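Local atomic coordinates of oxidase/hydroxylase (Streptomyces hygroscopicus subsp. hygroscopicus, PDB entry 4XCB), a protein that binds nickel, 2-oxoglutarate and hygromycin B and probably acts as a metal- and 2-oxoglutarate-dependent oxygenase of hygromycin biosynthesis. Residues A[57-62]-A[86-91]; A[82-87]-A[133-138]; A[236-241]-A[249-254]. One frame throughout, in Å; residues are numbered along the deposited sequence.

Interaction 1 of 3, residues A[57-62]-A[86-91]; sequences DLPAAS and LRLLEG. With HY0 (hygromycin b variant), chain G.
L58, which opens the one-turn helix 58-61, is tied to strand 86-96 by a single backbone bond, from L58 N to G91 O, 2.9 Å long and with an angle of 155° at the hydrogen. The donor stands above the carbonyl plane of G91, 40° out of it, rather than on a lone pair. Two carbons crowd the same oxygen: D57 CA comes to 3.3 Å in a CA-H...O contact, and P59 CD lies 3.5 Å away. The proline ring thus leans on the G91 backbone, where no side chain intervenes, and its CG reaches L88 CD2 at 4.1 Å. L88 swings CG opposite its own backbone N (chi1 174°), which carries that methyl to the proline ring. At the start of the helix D57 is the N-cap, its OD1 accepting a weak, long bond from A60 N, and S62 caps the next helix, 63-69.

The strand belongs to the major antiparallel sheet of a double-stranded beta-helix, the cupin-type core of the PhyH family, and a classic beta bulge sets L89 and E90 together against G226 of strand 220-229. While L88 points to the helix, the E90 side chain leaves on the other side for the hygromycin B variant. E90 OE1 accepts from O32 of the ligand at 2.6 Å and E90 OE2 from O31 at 2.9 Å, so the carboxylate spans two neighbouring sugar hydroxyls. Behind this first shell, Y138 OH is hydrogen-bonded to E90 OE1 and W235 packs on the E90 side chain. R246 of a second subunit covers P59 and L88.

Interaction 2 of 3, residues A[82-87]-A[133-138]; sequences VNQPLR and KLYCPY
N83 and K133 cross at about a right angle, the carboxamide of N83 meeting the aliphatic part of the lysine, with N83 OD1 3.7 Å from K133 CD. The other end of the amide is directed at the main chain: N83 ND2 donates to L134 O over 2.7 Å at 167°. Each partner lies in or close to the other's plane, the donor in the carbonyl plane of L134 and the oxygen in the amide plane of N83. A water that accepts from L134 N also receives a weak bond from N83 ND2.

N83 O sits at the edge of the Y135 ring, near its plane, 3.2 Å from Y135 CE1, and the same carbonyl accepts from Q84 NE2 at 2.9 Å. A bend at chi2 (-81°) returns Q84 NE2 to this oxygen. Q84 NE2 also comes to 3.6 Å from Y135 CD1, the amide and ring planes being 81° apart.

N83 is the first residue beyond helix 72-82, and its positive phi marks the turn by which the chain leaves the helix for strand 86-96 of the major sheet of the double-stranded beta-helix. The opposing residues 133-135 form one strand of the small antiparallel hairpin with 128-130. V82, ending the helix, straddles C136 O with both methyls, V82 CG2 at 3.4 Å, while V82 CA and Y135 CA make CA-H...O contacts with C136 O and V82 O respectively.

The polar ends also serve a subunit interface. R117 of a second subunit donates to N83 OD1, Q84 bonds backbone atoms of R121 and L123 there, and K133 NZ binds Q118 O of that same neighbouring chain.

Interaction 3 of 3, residues A[236-241]-A[249-254]; sequences RELDAE and GYVDHD. With HY0 (hygromycin b variant), chain G.
With chi1 at -178°, L238 sends its branch away from its own backbone N and toward V251, so that L238 CG and L238 CD2 each come to 4.1 Å from V251 CG2, the two side chains crossing obliquely. In D252 a chi1 of -67° sets the carboxylate beside the backbone N, from where it reaches the hygromycin B variant. V251 CG2 also presses on the main chain, 3.1 Å from L238 O, and V251 CG1 reaches on to the carbonyl of D239.

Between these side chains the two loops are joined by a lone beta bridge, E237 with Y250. Y250 N donates to R236 O at 2.9 Å, nearly along the C=O axis, and L238 N returns a bond of 3.0 Å to Y250 O from above that carbonyl's plane. The bridged backbones also bring L238 CB to 3.9 Å from G249 CA, a direct approach because G249 has no side chain. R236 O lies in the plane of the Y250 ring, at its edge. The phenol is anchored by T233 O, while W235 of the same chain and F231 of a second subunit meet its ring.

E237 points away from the bridge, its chain extended, and E237 OE2 accepts a hydrogen bond of 3.2 Å from N9 of the ligand, whose amine probably carries a positive charge that would suit the glutamate. D252 makes two shorter bonds: D252 OD1 accepts from O35 of the ligand and D252 OD2 from O8, each over 2.6 Å. The carboxylate thereby spans two separate parts of the antibiotic. Such acidic residues, borne on loops following the last core strand, 220-229, line the hygromycin pocket of this double-stranded beta-helix oxygenase.

Overall arrangement
Along the chain 57-62 comes first, then 82-91, where interactions 1 and 2 share L86 and R87 at the start of strand 86-96, then 133-138. Their centres lie about 17 Å apart: one joins the strand to helix 58-61, the other joins the bend before it to residues 133-138. Interaction 3 follows beyond strand 220-229, its centre about 19 Å from that of interaction 1 and 21 Å from that of interaction 2. The three nevertheless converge, because L89, Y138 and Y250 pack on one another. Interactions 1 and 3 both hold the hygromycin B variant, whose pocket both parts help to line, and all three contacts touch the second subunit, linking pocket and assembly.

Interaction 1 of 3, residues A[57-62]-A[86-91]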
loop_
_atom_site.group_PDB
_atom_site.type_symbol
_atom_site.label_atom_id
_atom_site.label_comp_id
_atom_site.label_asym_id
_atom_site.label_seq_id
_atom_site.Cartn_x
_atom_site.Cartn_y
_atom_site.Cartn_z
ATOM N N ASP A 57 -27.530 -12.466 20.466
ATOM C CA ASP A 57 -27.913 -11.210 19.815
ATOM C C ASP A 57 -28.427 -10.243 20.863
ATOM O O ASP A 57 -29.628 -10.112 21.069
ATOM C CB ASP A 57 -28.972 -11.463 18.727
ATOM C CG ASP A 57 -29.238 -10.241 17.858
ATOM O OD1 ASP A 57 -28.837 -9.123 18.240
ATOM O OD2 ASP A 57 -29.872 -10.399 16.786
ATOM N N LEU A 58 -27.508 -9.574 21.545
ATOM C CA LEU A 58 -27.895 -8.746 22.675
ATOM C C LEU A 58 -28.766 -7.540 22.308
ATOM O O LEU A 58 -29.683 -7.222 23.056
ATOM C CB LEU A 58 -26.645 -8.283 23.433
ATOM C CG LEU A 58 -25.997 -9.380 24.276
ATOM C CD1 LEU A 58 -24.727 -8.857 24.903
ATOM C CD2 LEU A 58 -26.931 -9.865 25.347
ATOM N N PRO A 59 -28.493 -6.857 21.180
ATOM C CA PRO A 59 -29.359 -5.695 20.946
ATOM C C PRO A 59 -30.803 -6.085 20.623
ATOM O O PRO A 59 -31.706 -5.304 20.905
ATOM C CB PRO A 59 -28.691 -4.995 19.755
ATOM C CG PRO A 59 -27.263 -5.409 19.839
ATOM C CD PRO A 59 -27.309 -6.833 20.301
ATOM N N ALA A 60 -31.016 -7.272 20.058
ATOM C CA ALA A 60 -32.370 -7.770 19.823
ATOM C C ALA A 60 -33.005 -8.257 21.119
ATOM O O ALA A 60 -34.224 -8.161 21.313
ATOM C CB ALA A 60 -32.352 -8.900 18.791
ATOM N N ALA A 61 -32.161 -8.768 22.008
ATOM C CA ALA A 61 -32.610 -9.446 23.217
ATOM C C ALA A 61 -33.036 -8.488 24.332
ATOM O O ALA A 61 -33.840 -8.847 25.195
ATOM C CB ALA A 61 -31.516 -10.375 23.720
ATOM N N SER A 62 -32.503 -7.272 24.319
ATOM C CA SER A 62 -32.695 -6.379 25.451
ATOM C C SER A 62 -32.404 -4.930 25.094
ATOM O O SER A 62 -31.363 -4.632 24.518
ATOM C CB SER A 62 -31.804 -6.829 26.612
ATOM O OG SER A 62 -31.010 -5.759 27.090
ATOM N N LEU A 86 -21.548 4.166 9.092
ATOM C CA LEU A 86 -21.461 3.023 9.987
ATOM C C LEU A 86 -22.714 2.168 10.052
ATOM O O LEU A 86 -23.840 2.677 9.987
ATOM C CB LEU A 86 -21.154 3.529 11.390
ATOM C CG LEU A 86 -20.136 2.849 12.292
ATOM C CD1 LEU A 86 -18.890 2.377 11.544
ATOM C CD2 LEU A 86 -19.781 3.861 13.366
ATOM N N ARG A 87 -22.503 0.872 10.242
ATOM C CA ARG A 87 -23.585 -0.058 10.518
ATOM C C ARG A 87 -23.175 -0.993 11.655
ATOM O O ARG A 87 -22.018 -1.388 11.756
ATOM C CB ARG A 87 -23.935 -0.839 9.253
ATOM C CG ARG A 87 -25.101 -1.778 9.401
ATOM C CD ARG A 87 -25.278 -2.637 8.153
ATOM N NE ARG A 87 -26.529 -3.370 8.265
ATOM C CZ ARG A 87 -26.981 -4.256 7.389
ATOM N NH1 ARG A 87 -26.277 -4.558 6.306
ATOM N NH2 ARG A 87 -28.152 -4.846 7.605
ATOM N N LEU A 88 -24.115 -1.318 12.530
ATOM C CA LEU A 88 -23.905 -2.322 13.566
ATOM C C LEU A 88 -23.994 -3.716 12.962
ATOM O O LEU A 88 -25.029 -4.077 12.391
ATOM C CB LEU A 88 -24.940 -2.142 14.683
ATOM C CG LEU A 88 -24.928 -3.208 15.777
ATOM C CD1 LEU A 88 -23.674 -3.117 16.620
ATOM C CD2 LEU A 88 -26.169 -3.066 16.657
ATOM N N LEU A 89 -22.925 -4.507 13.074
ATOM C CA LEU A 89 -22.893 -5.800 12.373
ATOM C C LEU A 89 -23.235 -6.980 13.277
ATOM O O LEU A 89 -23.745 -8.005 12.813
ATOM C CB LEU A 89 -21.521 -6.028 11.737
ATOM C CG LEU A 89 -21.098 -4.977 10.722
ATOM C CD1 LEU A 89 -19.715 -5.365 10.235
ATOM C CD2 LEU A 89 -22.074 -4.862 9.564
ATOM N N GLU A 90 -22.978 -6.827 14.569
ATOM C CA GLU A 90 -23.288 -7.876 15.542
ATOM C C GLU A 90 -23.168 -7.362 16.965
ATOM O O GLU A 90 -22.509 -6.361 17.219
ATOM C CB GLU A 90 -22.373 -9.086 15.364
ATOM C CG GLU A 90 -20.906 -8.732 15.407
ATOM C CD GLU A 90 -20.008 -9.954 15.312
ATOM O OE1 GLU A 90 -18.813 -9.774 15.007
ATOM O OE2 GLU A 90 -20.485 -11.084 15.550
ATOM N N GLY A 91 -23.823 -8.048 17.894
ATOM C CA GLY A 91 -23.649 -7.740 19.298
ATOM C C GLY A 91 -23.931 -8.996 20.083
ATOM O O GLY A 91 -25.051 -9.527 20.038
HETATM C C1 HY0 G . -14.707 -19.911 11.885
HETATM C C2 HY0 G . -14.454 -21.288 11.312
HETATM C C3 HY0 G . -15.662 -22.178 11.561
HETATM C C4 HY0 G . -15.947 -22.279 13.060
HETATM C C5 HY0 G . -16.097 -20.895 13.696
HETATM C C6 HY0 G . -14.952 -19.985 13.373
HETATM N N7 HY0 G . -14.234 -21.159 9.922
HETATM O O8 HY0 G . -13.552 -19.136 11.663
HETATM N N9 HY0 G . -17.149 -23.017 13.246
HETATM C C10 HY0 G . -16.845 -24.440 13.133
HETATM O O11 HY0 G . -16.143 -21.062 15.097
HETATM C C12 HY0 G . -14.525 -16.563 14.788
HETATM C C13 HY0 G . -14.259 -18.031 14.591
HETATM O O14 HY0 G . -14.100 -18.744 15.793
HETATM C C15 HY0 G . -13.030 -18.228 16.534
HETATM C C16 HY0 G . -13.492 -16.930 17.119
HETATM C C17 HY0 G . -13.798 -15.956 15.909
HETATM O O18 HY0 G . -15.303 -18.653 13.848
HETATM C C19 HY0 G . -12.675 -19.218 17.640
HETATM O O20 HY0 G . -12.060 -20.360 17.038
HETATM O O21 HY0 G . -14.633 -17.112 17.871
HETATM O O22 HY0 G . -14.529 -14.905 16.383
HETATM C C23 HY0 G . -15.711 -14.833 15.563
HETATM C C24 HY0 G . -16.856 -14.367 16.399
HETATM C C25 HY0 G . -18.024 -13.962 15.513
HETATM C C26 HY0 G . -17.592 -12.967 14.456
HETATM C C27 HY0 G . -16.488 -13.578 13.662
HETATM O O28 HY0 G . -15.437 -13.901 14.544
HETATM O O29 HY0 G . -15.947 -16.190 14.991
HETATM O O30 HY0 G . -17.328 -15.405 17.264
HETATM O O31 HY0 G . -19.051 -13.450 16.332
HETATM O O32 HY0 G . -17.150 -11.737 15.036
HETATM C C33 HY0 G . -15.954 -12.585 12.614
HETATM C C34 HY0 G . -15.244 -13.339 11.519
HETATM O O35 HY0 G . -16.156 -13.988 10.658
HETATM N N36 HY0 G . -15.008 -11.737 13.238
#

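Interaction 2 of 3, residues A[82-87]-A[133-138]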
loop_
_atom_site.group_PDB
_atom_site.type_symbol
_atom_site.label_atom_id
_atom_site.label_comp_id
_atom_site.label_asym_id
_atom_site.label_seq_id
_atom_site.Cartn_x
_atom_site.Cartn_y
_atom_site.Cartn_z
ATOM N N VAL A 82 -12.883 3.446 11.795
ATOM C CA VAL A 82 -13.562 2.988 10.568
ATOM C C VAL A 82 -13.665 4.094 9.517
ATOM O O VAL A 82 -13.360 3.881 8.342
ATOM C CB VAL A 82 -14.968 2.456 10.876
ATOM C CG1 VAL A 82 -15.648 1.947 9.611
ATOM C CG2 VAL A 82 -14.892 1.333 11.889
ATOM N N ASN A 83 -14.092 5.278 9.944
ATOM C CA ASN A 83 -14.191 6.451 9.074
ATOM C C ASN A 83 -15.000 6.188 7.789
ATOM O O ASN A 83 -14.623 6.588 6.679
ATOM C CB ASN A 83 -12.792 6.976 8.749
ATOM C CG ASN A 83 -12.199 7.769 9.900
ATOM O OD1 ASN A 83 -12.755 8.798 10.298
ATOM N ND2 ASN A 83 -11.075 7.293 10.450
ATOM N N GLN A 84 -16.114 5.486 7.976
ATOM C CA GLN A 84 -17.116 5.234 6.930
ATOM C C GLN A 84 -18.492 5.423 7.548
ATOM O O GLN A 84 -18.627 5.321 8.771
ATOM C CB GLN A 84 -17.013 3.811 6.378
ATOM C CG GLN A 84 -15.672 3.458 5.802
ATOM C CD GLN A 84 -15.503 3.984 4.389
ATOM O OE1 GLN A 84 -16.011 3.415 3.436
ATOM N NE2 GLN A 84 -14.756 5.059 4.259
ATOM N N PRO A 85 -19.518 5.676 6.712
ATOM C CA PRO A 85 -20.884 5.551 7.221
ATOM C C PRO A 85 -21.028 4.183 7.873
ATOM O O PRO A 85 -20.646 3.182 7.283
ATOM C CB PRO A 85 -21.761 5.691 5.965
ATOM C CG PRO A 85 -20.900 6.414 4.976
ATOM C CD PRO A 85 -19.483 5.971 5.270
ATOM N N LEU A 86 -21.548 4.166 9.092
ATOM C CA LEU A 86 -21.461 3.023 9.987
ATOM C C LEU A 86 -22.714 2.168 10.052
ATOM O O LEU A 86 -23.840 2.677 9.987
ATOM C CB LEU A 86 -21.154 3.529 11.390
ATOM C CG LEU A 86 -20.136 2.849 12.292
ATOM C CD1 LEU A 86 -18.890 2.377 11.544
ATOM C CD2 LEU A 86 -19.781 3.861 13.366
ATOM N N ARG A 87 -22.503 0.872 10.242
ATOM C CA ARG A 87 -23.585 -0.058 10.518
ATOM C C ARG A 87 -23.175 -0.993 11.655
ATOM O O ARG A 87 -22.018 -1.388 11.756
ATOM C CB ARG A 87 -23.935 -0.839 9.253
ATOM C CG ARG A 87 -25.101 -1.778 9.401
ATOM C CD ARG A 87 -25.278 -2.637 8.153
ATOM N NE ARG A 87 -26.529 -3.370 8.265
ATOM C CZ ARG A 87 -26.981 -4.256 7.389
ATOM N NH1 ARG A 87 -26.277 -4.558 6.306
ATOM N NH2 ARG A 87 -28.152 -4.846 7.605
ATOM N N LYS A 133 -6.328 9.612 8.233
ATOM C CA LYS A 133 -7.411 8.802 8.773
ATOM C C LYS A 133 -7.174 7.319 8.581
ATOM O O LYS A 133 -6.747 6.885 7.509
ATOM C CB LYS A 133 -8.736 9.196 8.108
ATOM C CG LYS A 133 -9.209 10.593 8.490
ATOM C CD LYS A 133 -10.635 10.821 8.030
ATOM C CE LYS A 133 -11.158 12.183 8.461
ATOM N NZ LYS A 133 -10.368 13.296 7.865
ATOM N N LEU A 134 -7.465 6.543 9.617
ATOM C CA LEU A 134 -7.555 5.088 9.498
ATOM C C LEU A 134 -8.873 4.666 8.883
ATOM O O LEU A 134 -9.920 5.245 9.170
ATOM C CB LEU A 134 -7.418 4.416 10.850
ATOM C CG LEU A 134 -6.012 4.497 11.438
ATOM C CD1 LEU A 134 -6.129 4.298 12.929
ATOM C CD2 LEU A 134 -5.112 3.445 10.825
ATOM N N TYR A 135 -8.803 3.646 8.036
ATOM C CA TYR A 135 -9.983 3.047 7.440
ATOM C C TYR A 135 -9.960 1.535 7.686
ATOM O O TYR A 135 -9.395 0.786 6.903
ATOM C CB TYR A 135 -10.044 3.363 5.940
ATOM C CG TYR A 135 -10.216 4.830 5.643
ATOM C CD1 TYR A 135 -11.482 5.413 5.644
ATOM C CD2 TYR A 135 -9.126 5.636 5.364
ATOM C CE1 TYR A 135 -11.661 6.761 5.356
ATOM C CE2 TYR A 135 -9.290 6.994 5.074
ATOM C CZ TYR A 135 -10.561 7.548 5.081
ATOM O OH TYR A 135 -10.753 8.890 4.820
ATOM N N CYS A 136 -10.545 1.096 8.800
ATOM C CA CYS A 136 -10.634 -0.332 9.108
ATOM C C CYS A 136 -12.067 -0.783 8.953
ATOM O O CYS A 136 -12.949 -0.259 9.620
ATOM C CB CYS A 136 -10.156 -0.635 10.528
ATOM S SG CYS A 136 -8.533 0.049 10.901
ATOM N N PRO A 137 -12.307 -1.759 8.076
ATOM C CA PRO A 137 -13.714 -2.052 7.780
ATOM C C PRO A 137 -14.430 -2.912 8.830
ATOM O O PRO A 137 -15.661 -2.939 8.802
ATOM C CB PRO A 137 -13.634 -2.781 6.439
ATOM C CG PRO A 137 -12.312 -3.439 6.459
ATOM C CD PRO A 137 -11.386 -2.513 7.208
ATOM N N TYR A 138 -13.724 -3.605 9.715
ATOM C CA TYR A 138 -14.416 -4.437 10.685
ATOM C C TYR A 138 -13.727 -4.262 12.013
ATOM O O TYR A 138 -12.597 -4.717 12.177
ATOM C CB TYR A 138 -14.413 -5.912 10.263
ATOM C CG TYR A 138 -15.538 -6.739 10.845
ATOM C CD1 TYR A 138 -16.401 -7.438 10.017
ATOM C CD2 TYR A 138 -15.751 -6.802 12.210
ATOM C CE1 TYR A 138 -17.438 -8.189 10.533
ATOM C CE2 TYR A 138 -16.779 -7.556 12.742
ATOM C CZ TYR A 138 -17.620 -8.247 11.901
ATOM O OH TYR A 138 -18.664 -9.003 12.407
HETATM O O HOH W 1 -8.200 7.756 12.081
#

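Interaction 3 of 3, residues A[236-241]-A[249-254]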
loop_
_atom_site.group_PDB
_atom_site.type_symbol
_atom_site.label_atom_id
_atom_site.label_comp_id
_atom_site.label_asym_id
_atom_site.label_seq_id
_atom_site.Cartn_x
_atom_site.Cartn_y
_atom_site.Cartn_z
ATOM N N ARG A 236 -22.697 -13.189 9.795
ATOM C CA ARG A 236 -23.210 -14.546 9.712
ATOM C C ARG A 236 -22.079 -15.442 9.234
ATOM O O ARG A 236 -21.296 -15.042 8.372
ATOM C CB ARG A 236 -24.403 -14.614 8.761
ATOM C CG ARG A 236 -24.779 -16.014 8.335
ATOM C CD ARG A 236 -25.804 -15.981 7.212
ATOM N NE ARG A 236 -25.863 -17.260 6.512
ATOM C CZ ARG A 236 -26.372 -17.425 5.298
ATOM N NH1 ARG A 236 -26.871 -16.386 4.640
ATOM N NH2 ARG A 236 -26.383 -18.629 4.740
ATOM N N GLU A 237 -21.966 -16.633 9.810
ATOM C CA GLU A 237 -20.951 -17.576 9.377
ATOM C C GLU A 237 -21.361 -18.196 8.047
ATOM O O GLU A 237 -22.501 -18.597 7.874
ATOM C CB GLU A 237 -20.736 -18.660 10.433
ATOM C CG GLU A 237 -19.683 -19.674 10.054
ATOM C CD GLU A 237 -19.345 -20.590 11.215
ATOM O OE1 GLU A 237 -19.348 -20.111 12.371
ATOM O OE2 GLU A 237 -19.088 -21.788 10.972
ATOM N N LEU A 238 -20.428 -18.254 7.105
ATOM C CA LEU A 238 -20.702 -18.846 5.800
ATOM C C LEU A 238 -19.528 -19.730 5.402
ATOM O O LEU A 238 -18.372 -19.296 5.438
ATOM C CB LEU A 238 -20.950 -17.758 4.758
ATOM C CG LEU A 238 -21.297 -18.212 3.345
ATOM C CD1 LEU A 238 -22.668 -18.877 3.328
ATOM C CD2 LEU A 238 -21.286 -17.036 2.395
ATOM N N ASP A 239 -19.832 -20.977 5.057
ATOM C CA ASP A 239 -18.823 -21.981 4.737
ATOM C C ASP A 239 -18.218 -21.774 3.353
ATOM O O ASP A 239 -17.017 -21.971 3.148
ATOM C CB ASP A 239 -19.445 -23.372 4.836
ATOM C CG ASP A 239 -20.843 -23.426 4.240
ATOM O OD1 ASP A 239 -21.804 -23.024 4.936
ATOM O OD2 ASP A 239 -20.982 -23.859 3.073
ATOM N N ALA A 240 -19.065 -21.380 2.409
ATOM C CA ALA A 240 -18.659 -21.180 1.025
ATOM C C ALA A 240 -19.699 -20.343 0.307
ATOM O O ALA A 240 -20.836 -20.231 0.779
ATOM C CB ALA A 240 -18.478 -22.517 0.318
ATOM N N GLU A 241 -19.314 -19.764 -0.831
ATOM C CA GLU A 241 -20.269 -19.078 -1.698
ATOM C C GLU A 241 -21.353 -20.072 -2.079
ATOM O O GLU A 241 -21.103 -21.278 -2.131
ATOM C CB GLU A 241 -19.588 -18.513 -2.947
ATOM C CG GLU A 241 -19.439 -19.510 -4.076
ATOM C CD GLU A 241 -18.691 -18.956 -5.268
ATOM O OE1 GLU A 241 -17.959 -17.952 -5.111
ATOM O OE2 GLU A 241 -18.838 -19.527 -6.368
ATOM N N GLY A 249 -22.622 -13.683 3.859
ATOM C CA GLY A 249 -21.956 -14.024 5.094
ATOM C C GLY A 249 -20.461 -13.903 4.980
ATOM O O GLY A 249 -19.911 -13.441 3.979
ATOM N N TYR A 250 -19.803 -14.346 6.029
ATOM C CA TYR A 250 -18.368 -14.180 6.164
ATOM C C TYR A 250 -17.696 -15.547 6.141
ATOM O O TYR A 250 -18.020 -16.431 6.939
ATOM C CB TYR A 250 -18.045 -13.423 7.455
ATOM C CG TYR A 250 -18.549 -11.994 7.450
ATOM C CD1 TYR A 250 -19.913 -11.714 7.538
ATOM C CD2 TYR A 250 -17.668 -10.924 7.351
ATOM C CE1 TYR A 250 -20.382 -10.414 7.520
ATOM C CE2 TYR A 250 -18.131 -9.608 7.335
ATOM C CZ TYR A 250 -19.491 -9.365 7.437
ATOM O OH TYR A 250 -19.971 -8.075 7.410
ATOM N N VAL A 251 -16.764 -15.709 5.213
ATOM C CA VAL A 251 -15.995 -16.943 5.096
ATOM C C VAL A 251 -14.596 -16.710 5.630
ATOM O O VAL A 251 -13.780 -16.041 4.995
ATOM C CB VAL A 251 -15.913 -17.441 3.632
ATOM C CG1 VAL A 251 -15.141 -18.758 3.566
ATOM C CG2 VAL A 251 -17.304 -17.597 3.028
ATOM N N ASP A 252 -14.315 -17.250 6.814
ATOM C CA ASP A 252 -13.038 -16.974 7.454
ATOM C C ASP A 252 -11.882 -17.730 6.813
ATOM O O ASP A 252 -12.040 -18.851 6.325
ATOM C CB ASP A 252 -13.092 -17.315 8.946
ATOM C CG ASP A 252 -14.034 -16.407 9.732
ATOM O OD1 ASP A 252 -14.531 -15.404 9.177
ATOM O OD2 ASP A 252 -14.266 -16.693 10.927
ATOM N N HIS A 253 -10.719 -17.095 6.840
ATOM C CA HIS A 253 -9.473 -17.740 6.453
ATOM C C HIS A 253 -9.005 -18.604 7.623
ATOM O O HIS A 253 -9.721 -18.709 8.613
ATOM C CB HIS A 253 -8.437 -16.682 6.043
ATOM C CG HIS A 253 -8.806 -15.948 4.787
ATOM N ND1 HIS A 253 -7.873 -15.543 3.851
ATOM C CD2 HIS A 253 -10.010 -15.560 4.306
ATOM C CE1 HIS A 253 -8.492 -14.945 2.851
ATOM N NE2 HIS A 253 -9.787 -14.929 3.110
ATOM N N ASP A 254 -7.841 -19.240 7.504
ATOM C CA ASP A 254 -7.387 -20.199 8.532
ATOM C C ASP A 254 -7.501 -19.616 9.928
ATOM O O ASP A 254 -7.090 -18.491 10.152
ATOM C CB ASP A 254 -5.923 -20.617 8.324
ATOM C CG ASP A 254 -5.689 -21.462 7.073
ATOM O OD1 ASP A 254 -6.650 -21.991 6.496
ATOM O OD2 ASP A 254 -4.496 -21.604 6.688
HETATM C C1 HY0 G . -14.707 -19.911 11.885
HETATM C C2 HY0 G . -14.454 -21.288 11.312
HETATM C C3 HY0 G . -15.662 -22.178 11.561
HETATM C C4 HY0 G . -15.947 -22.279 13.060
HETATM C C5 HY0 G . -16.097 -20.895 13.696
HETATM C C6 HY0 G . -14.952 -19.985 13.373
HETATM N N7 HY0 G . -14.234 -21.159 9.922
HETATM O O8 HY0 G . -13.552 -19.136 11.663
HETATM N N9 HY0 G . -17.149 -23.017 13.246
HETATM C C10 HY0 G . -16.845 -24.440 13.133
HETATM O O11 HY0 G . -16.143 -21.062 15.097
HETATM C C12 HY0 G . -14.525 -16.563 14.788
HETATM C C13 HY0 G . -14.259 -18.031 14.591
HETATM O O14 HY0 G . -14.100 -18.744 15.793
HETATM C C15 HY0 G . -13.030 -18.228 16.534
HETATM C C16 HY0 G . -13.492 -16.930 17.119
HETATM C C17 HY0 G . -13.798 -15.956 15.909
HETATM O O18 HY0 G . -15.303 -18.653 13.848
HETATM C C19 HY0 G . -12.675 -19.218 17.640
HETATM O O20 HY0 G . -12.060 -20.360 17.038
HETATM O O21 HY0 G . -14.633 -17.112 17.871
HETATM O O22 HY0 G . -14.529 -14.905 16.383
HETATM C C23 HY0 G . -15.711 -14.833 15.563
HETATM C C24 HY0 G . -16.856 -14.367 16.399
HETATM C C25 HY0 G . -18.024 -13.962 15.513
HETATM C C26 HY0 G . -17.592 -12.967 14.456
HETATM C C27 HY0 G . -16.488 -13.578 13.662
HETATM O O28 HY0 G . -15.437 -13.901 14.544
HETATM O O29 HY0 G . -15.947 -16.190 14.991
HETATM O O30 HY0 G . -17.328 -15.405 17.264
HETATM O O31 HY0 G . -19.051 -13.450 16.332
HETATM O O32 HY0 G . -17.150 -11.737 15.036
HETATM C C33 HY0 G . -15.954 -12.585 12.614
HETATM C C34 HY0 G . -15.244 -13.339 11.519
HETATM O O35 HY0 G . -16.156 -13.988 10.658
HETATM N N36 HY0 G . -15.008 -11.737 13.238
#